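Local coordinates for protein 11S globulin subunit beta (Cucurbita maxima, PDB 2E9Q) that serves as a seed storage protein, a nutrient reservoir that assembles into hexamers whose mature subunits are each cut into disulfide-linked acidic and basic chains, at residues H344-V358 against D368-Q381. Residues are numbered along the deposited sequence; the frame is centred on the assembly and turned at random.
Sequences HSVMYATRGNARVQV and DGEVREGQVLMIPQ
Val-358 and Ile-379 meet by their methyl ends inside the fold, CG2 to CD1 at 3.5 Å. Beside them Leu-377 turns CD2 against CG1 of Val-356. The other branch of Val-356, CG2, meets CG2 of Val-371 at 3.8 Å, and CG1 of Val-371 reaches the methyl of Ala-349. With CG1 of Val-356 anti to the backbone N (chi1 -179°), CG1 faces Leu-377 and CG2 faces Val-371. Phe-367 packs on Val-356, Val-358 and Leu-377. This is the interior of the C-terminal cupin barrel. Each segment crosses from one sheet to the other. Strand 345-350 pairs antiparallel with 376-379, and 353-358 with 370-372. A type II turn from Arg-372 to Gln-375 makes one of the corners, and the positive phi of Gly-374 suits it. Met-347 lies next to Lys-387, a magnesium-binding residue. On the face that carries Asn-353, Arg-355, Gln-357, Asp-368 and Glu-370 the contacts are polar and looser. Asp-368 and Arg-372 are exposed there, but Gln-357 is buried, its OE1 bonded to Ala-214 N of a second subunit. Asp-368 OD1 accepts two donors. Gln-357 NE2 comes from above the carboxylate plane at 2.7 Å, and OD1 offers its syn lone pair to Arg-355 NH2 at 3.1 Å. This salt bridge belongs to one of two Arg-355 conformers, with the chain extended. Phe-217 of the second subunit packs on the Arg-355 side chain. Glu-370 folds back at chi2 (-66°) and gives OE2 to Asn-353 ND2 at 2.7 Å. The same oxygen takes a weak, long hydrogen bond from Arg-372 NH1, within a salt bridge. An alanine in place of Glu-370 would remove the carboxylate and would probably leave Asn-353 ND2 and the Arg-372 guanidinium without this shared mate. At the turn, Tyr-348 lays its ring edge against CG2 of Val-376, while its hydroxyl bonds Arg-67 and shares a water with OE1 of the exposed Glu-373.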
ATOM      1  N   HIS A 344      -4.796  -1.191  14.424  1.00 34.45           N
ATOM      2  CA  HIS A 344      -5.733  -2.067  15.095  1.00 38.35           C
ATOM      3  C   HIS A 344      -4.954  -2.558  16.296  1.00 42.63           C
ATOM      4  O   HIS A 344      -3.715  -2.515  16.306  1.00 41.00           O
ATOM      5  CB  HIS A 344      -6.107  -3.251  14.203  1.00 35.39           C
ATOM      6  CG  HIS A 344      -6.746  -2.851  12.915  1.00 39.37           C
ATOM      7  ND1 HIS A 344      -7.988  -2.254  12.855  1.00 43.64           N
ATOM      8  CD2 HIS A 344      -6.308  -2.945  11.637  1.00 38.17           C
ATOM      9  CE1 HIS A 344      -8.287  -1.998  11.594  1.00 40.75           C
ATOM     10  NE2 HIS A 344      -7.285  -2.407  10.835  1.00 36.77           N
ATOM     11  N   SER A 345      -5.661  -3.025  17.311  1.00 38.77           N
ATOM     12  CA  SER A 345      -4.991  -3.503  18.497  1.00 36.59           C
ATOM     13  C   SER A 345      -5.564  -4.869  18.835  1.00 45.29           C
ATOM     14  O   SER A 345      -6.720  -4.983  19.250  1.00 43.76           O
ATOM     15  CB  SER A 345      -5.202  -2.500  19.635  1.00 38.90           C
ATOM     16  OG  SER A 345      -4.518  -2.899  20.812  1.00 53.36           O
ATOM     17  N   VAL A 346      -4.755  -5.903  18.645  1.00 40.23           N
ATOM     18  CA  VAL A 346      -5.189  -7.266  18.907  1.00 38.89           C
ATOM     19  C   VAL A 346      -4.701  -7.753  20.273  1.00 46.03           C
ATOM     20  O   VAL A 346      -3.558  -8.195  20.434  1.00 41.69           O
ATOM     21  CB  VAL A 346      -4.696  -8.191  17.776  1.00 37.30           C
ATOM     22  CG1 VAL A 346      -5.326  -9.557  17.888  1.00 36.66           C
ATOM     23  CG2 VAL A 346      -5.032  -7.564  16.429  1.00 38.25           C
ATOM     24  N   MET A 347      -5.595  -7.672  21.255  1.00 48.48           N
ATOM     25  CA  MET A 347      -5.289  -8.059  22.629  1.00 46.11           C
ATOM     26  C   MET A 347      -5.490  -9.515  23.029  1.00 43.86           C
ATOM     27  O   MET A 347      -6.585 -10.058  22.910  1.00 45.38           O
ATOM     28  CB  MET A 347      -6.087  -7.186  23.597  1.00 45.95           C
ATOM     29  CG  MET A 347      -5.950  -7.619  25.038  1.00 51.57           C
ATOM     30  SD  MET A 347      -6.834  -6.564  26.173  1.00 56.36           S
ATOM     31  CE  MET A 347      -5.923  -5.152  26.038  1.00 67.66           C
ATOM     32  N   TYR A 348      -4.421 -10.140  23.504  1.00 34.85           N
ATOM     33  CA  TYR A 348      -4.469 -11.512  23.994  1.00 41.77           C
ATOM     34  C   TYR A 348      -4.256 -11.430  25.514  1.00 48.18           C
ATOM     35  O   TYR A 348      -3.225 -10.931  25.978  1.00 44.65           O
ATOM     36  CB  TYR A 348      -3.361 -12.362  23.384  1.00 37.04           C
ATOM     37  CG  TYR A 348      -3.275 -13.730  24.004  1.00 47.82           C
ATOM     38  CD1 TYR A 348      -4.062 -14.781  23.538  1.00 42.16           C
ATOM     39  CD2 TYR A 348      -2.444 -13.966  25.105  1.00 40.80           C
ATOM     40  CE1 TYR A 348      -4.030 -16.037  24.156  1.00 45.75           C
ATOM     41  CE2 TYR A 348      -2.403 -15.211  25.724  1.00 36.91           C
ATOM     42  CZ  TYR A 348      -3.195 -16.242  25.252  1.00 49.83           C
ATOM     43  OH  TYR A 348      -3.143 -17.479  25.864  1.00 40.60           O
ATOM     44  N   ALA A 349      -5.223 -11.919  26.284  1.00 42.59           N
ATOM     45  CA  ALA A 349      -5.128 -11.879  27.739  1.00 45.47           C
ATOM     46  C   ALA A 349      -4.201 -12.981  28.257  1.00 44.88           C
ATOM     47  O   ALA A 349      -4.445 -14.162  28.022  1.00 47.18           O
ATOM     48  CB  ALA A 349      -6.517 -12.020  28.349  1.00 45.73           C
ATOM     49  N   THR A 350      -3.135 -12.596  28.955  1.00 44.22           N
ATOM     50  CA  THR A 350      -2.189 -13.587  29.474  1.00 48.62           C
ATOM     51  C   THR A 350      -2.532 -14.032  30.890  1.00 43.03           C
ATOM     52  O   THR A 350      -2.081 -15.075  31.335  1.00 46.44           O
ATOM     53  CB  THR A 350      -0.741 -13.057  29.475  1.00 39.38           C
ATOM     54  OG1 THR A 350      -0.691 -11.817  30.188  1.00 45.60           O
ATOM     55  CG2 THR A 350      -0.255 -12.834  28.051  1.00 36.12           C
ATOM     56  N   ARG A 351      -3.328 -13.243  31.596  1.00 47.45           N
ATOM     57  CA  ARG A 351      -3.714 -13.610  32.953  1.00 48.83           C
ATOM     58  C   ARG A 351      -4.858 -12.764  33.476  1.00 41.23           C
ATOM     59  O   ARG A 351      -5.026 -11.621  33.079  1.00 48.23           O
ATOM     60  CB  ARG A 351      -2.525 -13.460  33.903  1.00 54.04           C
ATOM     61  CG  ARG A 351      -2.083 -14.754  34.563  1.00 61.83           C
ATOM     62  CD  ARG A 351      -1.328 -14.421  35.825  1.00 63.88           C
ATOM     63  NE  ARG A 351      -2.138 -13.513  36.623  1.00 71.75           N
ATOM     64  CZ  ARG A 351      -1.696 -12.379  37.145  1.00 74.79           C
ATOM     65  NH1 ARG A 351      -2.519 -11.609  37.851  1.00 83.10           N
ATOM     66  NH2 ARG A 351      -0.436 -12.017  36.964  1.00 83.94           N
ATOM     67  N   GLY A 352      -5.641 -13.330  34.385  1.00 47.85           N
ATOM     68  CA  GLY A 352      -6.743 -12.585  34.962  1.00 43.66           C
ATOM     69  C   GLY A 352      -7.928 -12.393  34.038  1.00 50.70           C
ATOM     70  O   GLY A 352      -8.156 -13.170  33.106  1.00 52.69           O
ATOM     71  N   ASN A 353      -8.699 -11.348  34.301  1.00 48.23           N
ATOM     72  CA  ASN A 353      -9.855 -11.049  33.479  1.00 49.15           C
ATOM     73  C   ASN A 353     -10.188  -9.596  33.709  1.00 47.52           C
ATOM     74  O   ASN A 353      -9.698  -8.991  34.654  1.00 55.77           O
ATOM     75  CB  ASN A 353     -11.050 -11.940  33.849  1.00 56.75           C
ATOM     76  CG  ASN A 353     -11.623 -11.622  35.220  1.00 62.85           C
ATOM     77  OD1 ASN A 353     -11.157 -12.136  36.237  1.00 60.66           O
ATOM     78  ND2 ASN A 353     -12.634 -10.754  35.249  1.00 61.93           N
ATOM     79  N   ALA A 354     -11.008  -9.029  32.839  1.00 47.95           N
ATOM     80  CA  ALA A 354     -11.371  -7.633  32.968  1.00 41.19           C
ATOM     81  C   ALA A 354     -12.658  -7.345  32.220  1.00 47.21           C
ATOM     82  O   ALA A 354     -13.057  -8.096  31.328  1.00 48.25           O
ATOM     83  CB  ALA A 354     -10.260  -6.770  32.407  1.00 43.47           C
ATOM     84  N   ARG A 355     -13.308  -6.253  32.590  1.00 48.17           N
ATOM     85  CA  ARG A 355     -14.521  -5.862  31.906  1.00 57.77           C
ATOM     86  C   ARG A 355     -14.023  -4.860  30.890  1.00 51.94           C
ATOM     87  O   ARG A 355     -13.257  -3.956  31.228  1.00 53.38           O
ATOM     88  CB  ARG A 355     -15.533  -5.180  32.832  0.50 55.04           C
ATOM     89  CG  ARG A 355     -16.843  -4.878  32.093  0.50 72.04           C
ATOM     90  CD  ARG A 355     -17.833  -4.031  32.883  0.50 71.90           C
ATOM     91  NE  ARG A 355     -19.069  -3.837  32.125  0.50 73.21           N
ATOM     92  CZ  ARG A 355     -20.052  -3.011  32.474  0.50 75.57           C
ATOM     93  NH1 ARG A 355     -19.961  -2.285  33.581  0.50 70.02           N
ATOM     94  NH2 ARG A 355     -21.134  -2.913  31.713  0.50 67.22           N
ATOM     95  N   VAL A 356     -14.448  -5.030  29.647  1.00 51.74           N
ATOM     96  CA  VAL A 356     -14.035  -4.143  28.572  1.00 46.33           C
ATOM     97  C   VAL A 356     -15.213  -3.624  27.764  1.00 47.26           C
ATOM     98  O   VAL A 356     -16.124  -4.382  27.431  1.00 48.63           O
ATOM     99  CB  VAL A 356     -13.090  -4.867  27.602  1.00 36.20           C
ATOM    100  CG1 VAL A 356     -12.643  -3.911  26.506  1.00 41.12           C
ATOM    101  CG2 VAL A 356     -11.890  -5.418  28.358  1.00 39.53           C
ATOM    102  N   GLN A 357     -15.182  -2.333  27.451  1.00 43.94           N
ATOM    103  CA  GLN A 357     -16.215  -1.710  26.644  1.00 41.68           C
ATOM    104  C   GLN A 357     -15.560  -0.995  25.473  1.00 48.20           C
ATOM    105  O   GLN A 357     -14.535  -0.320  25.633  1.00 49.03           O
ATOM    106  CB  GLN A 357     -17.039  -0.709  27.456  1.00 44.96           C
ATOM    107  CG  GLN A 357     -17.885  -1.331  28.563  1.00 52.47           C
ATOM    108  CD  GLN A 357     -19.050  -0.446  28.981  1.00 54.00           C
ATOM    109  OE1 GLN A 357     -18.901   0.762  29.148  1.00 50.80           O
ATOM    110  NE2 GLN A 357     -20.217  -1.052  29.153  1.00 64.43           N
ATOM    111  N   VAL A 358     -16.155  -1.156  24.296  1.00 40.18           N
ATOM    112  CA  VAL A 358     -15.654  -0.549  23.076  1.00 38.14           C
ATOM    113  C   VAL A 358     -16.806   0.187  22.409  1.00 45.31           C
ATOM    114  O   VAL A 358     -17.916  -0.335  22.328  1.00 43.83           O
ATOM    115  CB  VAL A 358     -15.116  -1.625  22.111  1.00 42.29           C
ATOM    116  CG1 VAL A 358     -14.528  -0.967  20.873  1.00 37.70           C
ATOM    117  CG2 VAL A 358     -14.077  -2.503  22.823  1.00 37.47           C
ATOM    118  N   ASP A 368     -19.179  -5.211  25.085  1.00 48.26           N
ATOM    119  CA  ASP A 368     -19.424  -4.866  26.475  1.00 46.60           C
ATOM    120  C   ASP A 368     -19.482  -6.183  27.226  1.00 56.10           C
ATOM    121  O   ASP A 368     -20.527  -6.834  27.289  1.00 54.28           O
ATOM    122  CB  ASP A 368     -20.749  -4.108  26.608  1.00 46.77           C
ATOM    123  CG  ASP A 368     -21.065  -3.724  28.039  1.00 55.04           C
ATOM    124  OD1 ASP A 368     -20.142  -3.718  28.882  1.00 58.19           O
ATOM    125  OD2 ASP A 368     -22.242  -3.411  28.326  1.00 68.39           O
ATOM    126  N   GLY A 369     -18.343  -6.588  27.773  1.00 53.93           N
ATOM    127  CA  GLY A 369     -18.289  -7.835  28.502  1.00 52.77           C
ATOM    128  C   GLY A 369     -16.926  -8.129  29.083  1.00 54.32           C
ATOM    129  O   GLY A 369     -16.115  -7.232  29.289  1.00 56.26           O
ATOM    130  N   GLU A 370     -16.676  -9.406  29.334  1.00 55.75           N
ATOM    131  CA  GLU A 370     -15.424  -9.848  29.914  1.00 60.20           C
ATOM    132  C   GLU A 370     -14.459 -10.437  28.904  1.00 58.60           C
ATOM    133  O   GLU A 370     -14.859 -10.952  27.866  1.00 57.12           O
ATOM    134  CB  GLU A 370     -15.689 -10.918  30.974  1.00 63.41           C
ATOM    135  CG  GLU A 370     -16.401 -10.436  32.217  1.00 85.47           C
ATOM    136  CD  GLU A 370     -15.565  -9.459  33.015  1.00 95.71           C
ATOM    137  OE1 GLU A 370     -15.853  -8.243  32.947  1.00 99.63           O
ATOM    138  OE2 GLU A 370     -14.612  -9.908  33.700  1.00 99.06           O
ATOM    139  N   VAL A 371     -13.178 -10.351  29.242  1.00 55.95           N
ATOM    140  CA  VAL A 371     -12.105 -10.926  28.455  1.00 46.52           C
ATOM    141  C   VAL A 371     -11.331 -11.691  29.515  1.00 50.51           C
ATOM    142  O   VAL A 371     -10.940 -11.120  30.534  1.00 48.11           O
ATOM    143  CB  VAL A 371     -11.182  -9.863  27.829  1.00 40.53           C
ATOM    144  CG1 VAL A 371     -10.108 -10.549  27.022  1.00 39.19           C
ATOM    145  CG2 VAL A 371     -11.971  -8.936  26.934  1.00 43.04           C
ATOM    146  N   ARG A 372     -11.126 -12.981  29.292  1.00 51.34           N
ATOM    147  CA  ARG A 372     -10.420 -13.791  30.266  1.00 55.61           C
ATOM    148  C   ARG A 372      -9.136 -14.363  29.688  1.00 61.11           C
ATOM    149  O   ARG A 372      -8.978 -14.459  28.465  1.00 57.40           O
ATOM    150  CB  ARG A 372     -11.317 -14.935  30.743  1.00 54.44           C
ATOM    151  CG  ARG A 372     -12.737 -14.514  31.057  1.00 70.01           C
ATOM    152  CD  ARG A 372     -13.531 -15.645  31.692  1.00 72.85           C
ATOM    153  NE  ARG A 372     -14.951 -15.320  31.798  1.00 81.06           N
ATOM    154  CZ  ARG A 372     -15.437 -14.213  32.357  1.00 89.55           C
ATOM    155  NH1 ARG A 372     -14.622 -13.295  32.874  1.00 83.94           N
ATOM    156  NH2 ARG A 372     -16.750 -14.020  32.397  1.00 91.04           N
ATOM    157  N   GLU A 373      -8.225 -14.740  30.583  1.00 59.42           N
ATOM    158  CA  GLU A 373      -6.945 -15.323  30.201  1.00 51.11           C
ATOM    159  C   GLU A 373      -7.172 -16.293  29.064  1.00 46.29           C
ATOM    160  O   GLU A 373      -8.093 -17.099  29.116  1.00 45.75           O
ATOM    161  CB  GLU A 373      -6.319 -16.070  31.389  1.00 53.69           C
ATOM    162  CG  GLU A 373      -4.973 -16.744  31.087  1.00 62.39           C
ATOM    163  CD  GLU A 373      -5.107 -18.096  30.383  1.00 68.65           C
ATOM    164  OE1 GLU A 373      -4.186 -18.464  29.620  1.00 72.61           O
ATOM    165  OE2 GLU A 373      -6.119 -18.802  30.599  1.00 73.31           O
ATOM    166  N   GLY A 374      -6.334 -16.204  28.037  1.00 44.01           N
ATOM    167  CA  GLY A 374      -6.459 -17.109  26.911  1.00 41.33           C
ATOM    168  C   GLY A 374      -7.333 -16.597  25.790  1.00 38.93           C
ATOM    169  O   GLY A 374      -7.379 -17.202  24.720  1.00 41.02           O
ATOM    170  N   GLN A 375      -8.018 -15.482  26.019  1.00 36.29           N
ATOM    171  CA  GLN A 375      -8.893 -14.932  24.996  1.00 42.47           C
ATOM    172  C   GLN A 375      -8.298 -13.753  24.236  1.00 47.93           C
ATOM    173  O   GLN A 375      -7.390 -13.079  24.721  1.00 42.22           O
ATOM    174  CB  GLN A 375     -10.226 -14.498  25.612  1.00 45.13           C
ATOM    175  CG  GLN A 375     -11.014 -15.617  26.286  1.00 44.57           C
ATOM    176  CD  GLN A 375     -12.387 -15.144  26.739  1.00 48.15           C
ATOM    177  OE1 GLN A 375     -12.521 -14.090  27.369  1.00 45.74           O
ATOM    178  NE2 GLN A 375     -13.413 -15.920  26.416  1.00 50.17           N
ATOM    179  N   VAL A 376      -8.857 -13.503  23.050  1.00 49.28           N
ATOM    180  CA  VAL A 376      -8.430 -12.418  22.172  1.00 41.91           C
ATOM    181  C   VAL A 376      -9.558 -11.446  21.807  1.00 40.53           C
ATOM    182  O   VAL A 376     -10.630 -11.861  21.373  1.00 41.65           O
ATOM    183  CB  VAL A 376      -7.867 -12.983  20.849  1.00 48.52           C
ATOM    184  CG1 VAL A 376      -7.486 -11.828  19.904  1.00 41.44           C
ATOM    185  CG2 VAL A 376      -6.667 -13.890  21.141  1.00 44.86           C
ATOM    186  N   LEU A 377      -9.312 -10.154  21.993  1.00 42.20           N
ATOM    187  CA  LEU A 377     -10.270  -9.122  21.630  1.00 37.22           C
ATOM    188  C   LEU A 377      -9.555  -8.202  20.640  1.00 39.35           C
ATOM    189  O   LEU A 377      -8.522  -7.623  20.960  1.00 46.16           O
ATOM    190  CB  LEU A 377     -10.732  -8.314  22.846  1.00 31.76           C
ATOM    191  CG  LEU A 377     -11.670  -7.145  22.476  1.00 41.28           C
ATOM    192  CD1 LEU A 377     -12.984  -7.669  21.893  1.00 41.36           C
ATOM    193  CD2 LEU A 377     -11.946  -6.302  23.700  1.00 34.96           C
ATOM    194  N   MET A 378     -10.108  -8.094  19.434  1.00 40.32           N
ATOM    195  CA  MET A 378      -9.552  -7.271  18.365  1.00 34.60           C
ATOM    196  C   MET A 378     -10.210  -5.913  18.478  1.00 42.62           C
ATOM    197  O   MET A 378     -11.423  -5.807  18.315  1.00 50.03           O
ATOM    198  CB  MET A 378      -9.904  -7.912  17.014  1.00 46.37           C
ATOM    199  CG  MET A 378      -8.935  -7.691  15.853  1.00 58.96           C
ATOM    200  SD  MET A 378      -8.798  -6.009  15.205  1.00 58.61           S
ATOM    201  CE  MET A 378     -10.171  -5.967  14.082  1.00 52.78           C
ATOM    202  N   ILE A 379      -9.430  -4.881  18.795  1.00 43.53           N
ATOM    203  CA  ILE A 379      -9.956  -3.523  18.902  1.00 31.95           C
ATOM    204  C   ILE A 379      -9.596  -2.759  17.628  1.00 44.61           C
ATOM    205  O   ILE A 379      -8.423  -2.456  17.384  1.00 40.77           O
ATOM    206  CB  ILE A 379      -9.343  -2.763  20.081  1.00 44.88           C
ATOM    207  CG1 ILE A 379      -9.448  -3.590  21.366  1.00 48.36           C
ATOM    208  CG2 ILE A 379     -10.008  -1.400  20.211  1.00 33.83           C
ATOM    209  CD1 ILE A 379     -10.813  -3.600  21.985  1.00 57.77           C
ATOM    210  N   PRO A 380     -10.601  -2.428  16.799  1.00 46.05           N
ATOM    211  CA  PRO A 380     -10.343  -1.697  15.553  1.00 39.17           C
ATOM    212  C   PRO A 380      -9.779  -0.281  15.738  1.00 43.34           C
ATOM    213  O   PRO A 380     -10.050   0.402  16.732  1.00 37.85           O
ATOM    214  CB  PRO A 380     -11.715  -1.663  14.872  1.00 34.82           C
ATOM    215  CG  PRO A 380     -12.416  -2.871  15.426  1.00 40.34           C
ATOM    216  CD  PRO A 380     -12.013  -2.852  16.876  1.00 44.63           C
ATOM    217  N   GLN A 381      -8.996   0.135  14.750  1.00 39.59           N
ATOM    218  CA  GLN A 381      -8.404   1.452  14.704  1.00 39.47           C
ATOM    219  C   GLN A 381      -9.496   2.502  14.944  1.00 43.81           C
ATOM    220  O   GLN A 381     -10.592   2.425  14.362  1.00 32.80           O
ATOM    221  CB  GLN A 381      -7.772   1.664  13.319  1.00 42.72           C
ATOM    222  CG  GLN A 381      -7.165   3.049  13.092  1.00 47.77           C
ATOM    223  CD  GLN A 381      -6.872   3.333  11.619  1.00 52.89           C
ATOM    224  OE1 GLN A 381      -6.320   4.376  11.282  1.00 46.21           O
ATOM    225  NE2 GLN A 381      -7.252   2.404  10.741  1.00 48.98           N
TER
HETATM  226  O   HOH W   1      -1.588 -17.516  28.142  1.00 52.67           O